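Local coordinates for protein 3,4-dihydroxybenzoate decarboxylase (Enterobacter cloacae, PDB 5NY5) that probably catalyses the reversible decarboxylation of 3,4-dihydroxybenzoate to catechol, as a UbiD-family enzyme dependent on prenylated FMN and a metal ion, at residues H170-M182 / V275-E289. Numbering follows the deposited sequence.
Sequences HRLCVQERDELSM and VREDQHTNTGHAMPE
R171 and Q175 carry a polar contact between the hairpin of strands 165-174 and 179-182 and the long loop that runs over one face of it into strand 285-288. Just past strand 285-288, E289 is gripped end-on by R171: NH2 meets the syn lone pair of E289 OE1 at 2.7 Å, and NH1 reaches the same oxygen from above the carboxylate plane. The carboxylate is turned 55° from the guanidinium plane, in which OE1 lies. R171 stays extended from CG to NE, sliding past M287, whose SE lies 4.1 Å from R171 CD. The hairpin belongs to the antiparallel sheet of the UbiD Rift-related, FMN-binding domain, and R171 is one of the residues that bind prenylated FMN, absent from this apo chain; the salt bridge holds its side chain. Q175, bent at chi2 (-66°), turns its amide into the loop. Its NE2 donates almost straight (170°) to E277 O at 3.2 Å and also to S181 OG at 2.7 Å, while OE1 accepts from Q279 NE2 above its carbonyl plane, fixing the amide's rotation. E277 OE1 takes bonds from N298 N and from a water, which accepts a weak bond from R171 NH2. Near the hairpin turn, H280 NE2 donates a weak bond to E176 OE2, 2.9 Å away at the ring edge.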
loop_
_atom_site.group_PDB
_atom_site.type_symbol
_atom_site.label_atom_id
_atom_site.label_comp_id
_atom_site.label_asym_id
_atom_site.label_seq_id
_atom_site.Cartn_x
_atom_site.Cartn_y
_atom_site.Cartn_z
ATOM N N HIS A 170 32.757 -17.872 -23.357
ATOM C CA HIS A 170 31.568 -18.604 -23.758
ATOM C C HIS A 170 31.631 -20.014 -23.194
ATOM O O HIS A 170 32.666 -20.465 -22.694
ATOM C CB HIS A 170 31.431 -18.667 -25.286
ATOM C CG HIS A 170 31.514 -17.335 -25.961
ATOM N ND1 HIS A 170 30.432 -16.746 -26.578
ATOM C CD2 HIS A 170 32.550 -16.480 -26.123
ATOM C CE1 HIS A 170 30.798 -15.584 -27.087
ATOM N NE2 HIS A 170 32.079 -15.399 -26.826
ATOM N N ARG A 171 30.506 -20.715 -23.281
ATOM C CA ARG A 171 30.440 -22.135 -22.978
ATOM C C ARG A 171 30.070 -22.889 -24.247
ATOM O O ARG A 171 29.283 -22.398 -25.061
ATOM C CB ARG A 171 29.434 -22.434 -21.861
ATOM C CG ARG A 171 27.985 -22.160 -22.218
ATOM C CD ARG A 171 27.078 -22.412 -21.027
ATOM N NE ARG A 171 25.672 -22.204 -21.355
ATOM C CZ ARG A 171 24.691 -22.193 -20.459
ATOM N NH1 ARG A 171 24.965 -22.375 -19.175
ATOM N NH2 ARG A 171 23.440 -21.997 -20.846
ATOM N N LEU A 172 30.651 -24.072 -24.419
ATOM C CA LEU A 172 30.486 -24.849 -25.640
ATOM C C LEU A 172 30.122 -26.282 -25.289
ATOM O O LEU A 172 30.746 -26.888 -24.412
ATOM C CB LEU A 172 31.761 -24.824 -26.489
ATOM C CG LEU A 172 32.178 -23.468 -27.064
ATOM C CD1 LEU A 172 33.043 -22.685 -26.087
ATOM C CD2 LEU A 172 32.888 -23.651 -28.392
ATOM N N CYS A 173 29.123 -26.820 -25.980
ATOM C CA CYS A 173 28.677 -28.190 -25.780
ATOM C C CYS A 173 29.190 -29.061 -26.919
ATOM O O CYS A 173 29.076 -28.688 -28.091
ATOM C CB CYS A 173 27.151 -28.257 -25.703
ATOM S SG CYS A 173 26.480 -29.908 -25.426
ATOM N N VAL A 174 29.753 -30.215 -26.572
ATOM C CA VAL A 174 30.288 -31.126 -27.576
ATOM C C VAL A 174 29.131 -31.823 -28.278
ATOM O O VAL A 174 28.287 -32.457 -27.635
ATOM C CB VAL A 174 31.246 -32.141 -26.941
ATOM C CG1 VAL A 174 31.717 -33.144 -27.975
ATOM C CG2 VAL A 174 32.425 -31.428 -26.305
ATOM N N GLN A 175 29.089 -31.713 -29.604
ATOM C CA GLN A 175 28.018 -32.289 -30.405
ATOM C C GLN A 175 28.479 -33.462 -31.255
ATOM O O GLN A 175 27.859 -34.529 -31.228
ATOM C CB GLN A 175 27.400 -31.211 -31.306
ATOM C CG GLN A 175 26.864 -30.002 -30.555
ATOM C CD GLN A 175 25.673 -30.334 -29.674
ATOM O OE1 GLN A 175 25.049 -31.385 -29.819
ATOM N NE2 GLN A 175 25.351 -29.432 -28.756
ATOM N N GLU A 176 29.557 -33.290 -32.017
ATOM C CA GLU A 176 30.066 -34.356 -32.870
ATOM C C GLU A 176 31.564 -34.530 -32.666
ATOM O O GLU A 176 32.154 -33.890 -31.790
ATOM C CB GLU A 176 29.766 -34.058 -34.341
ATOM C CG GLU A 176 28.305 -33.776 -34.644
ATOM C CD GLU A 176 27.431 -35.005 -34.521
ATOM O OE1 GLU A 176 27.973 -36.129 -34.487
ATOM O OE2 GLU A 176 26.194 -34.846 -34.461
ATOM N N ARG A 177 32.187 -35.396 -33.469
ATOM C CA ARG A 177 33.637 -35.545 -33.411
ATOM C C ARG A 177 34.359 -34.273 -33.830
ATOM O O ARG A 177 35.514 -34.072 -33.440
ATOM C CB ARG A 177 34.089 -36.707 -34.297
ATOM C CG ARG A 177 33.479 -36.696 -35.687
ATOM C CD ARG A 177 34.387 -37.357 -36.712
ATOM N NE ARG A 177 35.385 -36.427 -37.234
ATOM C CZ ARG A 177 36.155 -36.672 -38.289
ATOM N NH1 ARG A 177 37.034 -35.767 -38.697
ATOM N NH2 ARG A 177 36.043 -37.821 -38.940
ATOM N N ASP A 178 33.708 -33.409 -34.612
ATOM C CA ASP A 178 34.350 -32.183 -35.065
ATOM C C ASP A 178 33.419 -30.979 -34.997
ATOM O O ASP A 178 33.645 -29.994 -35.710
ATOM C CB ASP A 178 34.877 -32.349 -36.494
ATOM C CG ASP A 178 33.789 -32.733 -37.477
ATOM O OD1 ASP A 178 32.683 -33.104 -37.034
ATOM O OD2 ASP A 178 34.045 -32.676 -38.697
ATOM N N GLU A 179 32.385 -31.026 -34.158
ATOM C CA GLU A 179 31.399 -29.958 -34.075
ATOM C C GLU A 179 31.102 -29.614 -32.624
ATOM O O GLU A 179 31.023 -30.499 -31.766
ATOM C CB GLU A 179 30.100 -30.349 -34.789
ATOM C CG GLU A 179 30.267 -30.616 -36.274
ATOM C CD GLU A 179 28.974 -31.040 -36.935
ATOM O OE1 GLU A 179 27.922 -30.986 -36.264
ATOM O OE2 GLU A 179 29.009 -31.429 -38.121
ATOM N N LEU A 180 30.932 -28.321 -32.361
ATOM C CA LEU A 180 30.539 -27.815 -31.056
ATOM C C LEU A 180 29.407 -26.815 -31.228
ATOM O O LEU A 180 29.332 -26.107 -32.236
ATOM C CB LEU A 180 31.706 -27.131 -30.335
ATOM C CG LEU A 180 32.977 -27.929 -30.057
ATOM C CD1 LEU A 180 34.153 -26.980 -29.931
ATOM C CD2 LEU A 180 32.823 -28.744 -28.789
ATOM N N SER A 181 28.528 -26.756 -30.233
ATOM C CA SER A 181 27.473 -25.754 -30.189
ATOM C C SER A 181 27.883 -24.648 -29.228
ATOM O O SER A 181 28.293 -24.924 -28.096
ATOM C CB SER A 181 26.142 -26.371 -29.758
ATOM O OG SER A 181 26.224 -26.904 -28.451
HETATM N N MSE A 182 27.783 -23.405 -29.684
HETATM C CA MSE A 182 28.212 -22.265 -28.884
HETATM C C MSE A 182 27.220 -21.112 -28.966
HETATM O O MSE A 182 26.900 -20.634 -30.051
HETATM C CB MSE A 182 29.600 -21.801 -29.330
HETATM C CG MSE A 182 29.989 -20.413 -28.847
HETATM SE SE MSE A 182 31.900 -20.053 -29.035
HETATM C CE MSE A 182 31.812 -18.131 -29.342
ATOM N N VAL A 275 21.649 -25.888 -34.642
ATOM C CA VAL A 275 21.472 -27.114 -33.880
ATOM C C VAL A 275 20.798 -26.764 -32.562
ATOM O O VAL A 275 20.902 -25.636 -32.072
ATOM C CB VAL A 275 22.819 -27.838 -33.644
ATOM C CG1 VAL A 275 23.638 -27.124 -32.576
ATOM C CG2 VAL A 275 22.592 -29.290 -33.277
ATOM N N ARG A 276 20.075 -27.729 -32.004
ATOM C CA ARG A 276 19.540 -27.596 -30.658
ATOM C C ARG A 276 20.499 -28.259 -29.680
ATOM O O ARG A 276 21.112 -29.284 -29.992
ATOM C CB ARG A 276 18.137 -28.198 -30.539
ATOM C CG ARG A 276 18.039 -29.699 -30.708
ATOM C CD ARG A 276 16.584 -30.133 -30.594
ATOM N NE ARG A 276 16.423 -31.578 -30.705
ATOM C CZ ARG A 276 16.420 -32.408 -29.668
ATOM N NH1 ARG A 276 16.573 -31.935 -28.439
ATOM N NH2 ARG A 276 16.267 -33.710 -29.861
ATOM N N GLU A 277 20.624 -27.654 -28.497
ATOM C CA GLU A 277 21.719 -27.989 -27.591
ATOM C C GLU A 277 21.674 -29.451 -27.164
ATOM O O GLU A 277 22.712 -30.123 -27.120
ATOM C CB GLU A 277 21.671 -27.064 -26.376
ATOM C CG GLU A 277 23.024 -26.713 -25.790
ATOM C CD GLU A 277 22.972 -25.459 -24.940
ATOM O OE1 GLU A 277 21.876 -24.876 -24.813
ATOM O OE2 GLU A 277 24.022 -25.052 -24.404
ATOM N N ASP A 278 20.484 -29.966 -26.860
ATOM C CA ASP A 278 20.324 -31.318 -26.337
ATOM C C ASP A 278 19.952 -32.324 -27.422
ATOM O O ASP A 278 19.201 -33.268 -27.155
ATOM C CB ASP A 278 19.274 -31.328 -25.228
ATOM C CG ASP A 278 17.899 -30.931 -25.727
ATOM O OD1 ASP A 278 17.816 -30.185 -26.725
ATOM O OD2 ASP A 278 16.898 -31.369 -25.123
ATOM N N GLN A 279 20.476 -32.150 -28.638
ATOM C CA GLN A 279 20.062 -33.010 -29.744
ATOM C C GLN A 279 20.406 -34.474 -29.492
ATOM O O GLN A 279 19.661 -35.365 -29.917
ATOM C CB GLN A 279 20.698 -32.535 -31.049
ATOM C CG GLN A 279 22.215 -32.544 -31.048
ATOM C CD GLN A 279 22.792 -32.520 -32.447
ATOM O OE1 GLN A 279 22.084 -32.745 -33.426
ATOM N NE2 GLN A 279 24.086 -32.237 -32.549
ATOM N N HIS A 280 21.513 -34.746 -28.804
ATOM C CA HIS A 280 21.939 -36.117 -28.560
ATOM C C HIS A 280 21.467 -36.667 -27.221
ATOM O O HIS A 280 21.549 -37.881 -27.007
ATOM C CB HIS A 280 23.467 -36.221 -28.637
ATOM C CG HIS A 280 24.028 -35.923 -29.993
ATOM N ND1 HIS A 280 23.885 -36.780 -31.063
ATOM C CD2 HIS A 280 24.741 -34.867 -30.451
ATOM C CE1 HIS A 280 24.480 -36.262 -32.122
ATOM N NE2 HIS A 280 25.007 -35.101 -31.778
ATOM N N THR A 281 20.974 -35.818 -26.321
ATOM C CA THR A 281 20.543 -36.262 -25.003
ATOM C C THR A 281 19.054 -36.100 -24.754
ATOM O O THR A 281 18.476 -36.912 -24.029
ATOM C CB THR A 281 21.308 -35.504 -23.912
ATOM O OG1 THR A 281 21.185 -34.095 -24.135
ATOM C CG2 THR A 281 22.777 -35.891 -23.931
ATOM N N ASN A 282 18.427 -35.070 -25.327
ATOM C CA ASN A 282 16.986 -34.836 -25.204
ATOM C C ASN A 282 16.550 -34.682 -23.751
ATOM O O ASN A 282 15.424 -35.034 -23.389
ATOM C CB ASN A 282 16.180 -35.946 -25.885
ATOM C CG ASN A 282 16.440 -36.023 -27.375
ATOM O OD1 ASN A 282 16.752 -35.020 -28.016
ATOM N ND2 ASN A 282 16.310 -37.219 -27.936
ATOM N N THR A 283 17.429 -34.156 -22.902
ATOM C CA THR A 283 17.064 -33.888 -21.517
ATOM C C THR A 283 16.272 -32.600 -21.359
ATOM O O THR A 283 15.879 -32.268 -20.236
ATOM C CB THR A 283 18.315 -33.825 -20.634
ATOM O OG1 THR A 283 19.168 -32.763 -21.078
ATOM C CG2 THR A 283 19.077 -35.137 -20.685
ATOM N N GLY A 284 16.032 -31.866 -22.446
ATOM C CA GLY A 284 15.352 -30.591 -22.380
ATOM C C GLY A 284 16.121 -29.489 -21.692
ATOM O O GLY A 284 15.682 -28.335 -21.734
ATOM N N HIS A 285 17.253 -29.796 -21.068
ATOM C CA HIS A 285 18.043 -28.820 -20.341
ATOM C C HIS A 285 19.402 -28.647 -21.000
ATOM O O HIS A 285 19.851 -29.484 -21.786
ATOM C CB HIS A 285 18.228 -29.234 -18.878
ATOM C CG HIS A 285 16.944 -29.394 -18.130
ATOM N ND1 HIS A 285 16.499 -30.614 -17.669
ATOM C CD2 HIS A 285 16.004 -28.490 -17.769
ATOM C CE1 HIS A 285 15.343 -30.453 -17.051
ATOM N NE2 HIS A 285 15.020 -29.173 -17.100
ATOM N N ALA A 286 20.056 -27.538 -20.664
ATOM C CA ALA A 286 21.399 -27.267 -21.152
ATOM C C ALA A 286 22.418 -27.517 -20.051
ATOM O O ALA A 286 23.189 -28.479 -20.109
ATOM C CB ALA A 286 21.507 -25.828 -21.659
HETATM N N MSE A 287 22.405 -26.664 -19.035
HETATM C CA MSE A 287 23.420 -26.683 -17.999
HETATM C C MSE A 287 22.913 -25.982 -16.746
HETATM O O MSE A 287 22.012 -25.151 -16.826
HETATM C CB MSE A 287 24.684 -25.989 -18.500
HETATM C CG MSE A 287 25.974 -26.722 -18.228
HETATM SE SE MSE A 287 27.474 -25.510 -18.426
HETATM C CE MSE A 287 27.599 -24.864 -16.595
ATOM N N PRO A 288 23.481 -26.314 -15.589
ATOM C CA PRO A 288 23.224 -25.498 -14.398
ATOM C C PRO A 288 23.656 -24.059 -14.636
ATOM O O PRO A 288 24.771 -23.793 -15.092
ATOM C CB PRO A 288 24.072 -26.174 -13.316
ATOM C CG PRO A 288 24.222 -27.574 -13.779
ATOM C CD PRO A 288 24.266 -27.519 -15.274
ATOM N N GLU A 289 22.761 -23.128 -14.332
ATOM C CA GLU A 289 23.026 -21.710 -14.504
ATOM C C GLU A 289 23.460 -21.088 -13.182
ATOM O O GLU A 289 23.366 -21.698 -12.116
ATOM C CB GLU A 289 21.790 -20.996 -15.056
ATOM C CG GLU A 289 21.268 -21.566 -16.366
ATOM C CD GLU A 289 22.210 -21.331 -17.531
ATOM O OE1 GLU A 289 22.054 -22.011 -18.565
ATOM O OE2 GLU A 289 23.103 -20.465 -17.418
HETATM O O HOH W 1 21.399 -22.920 -23.301
#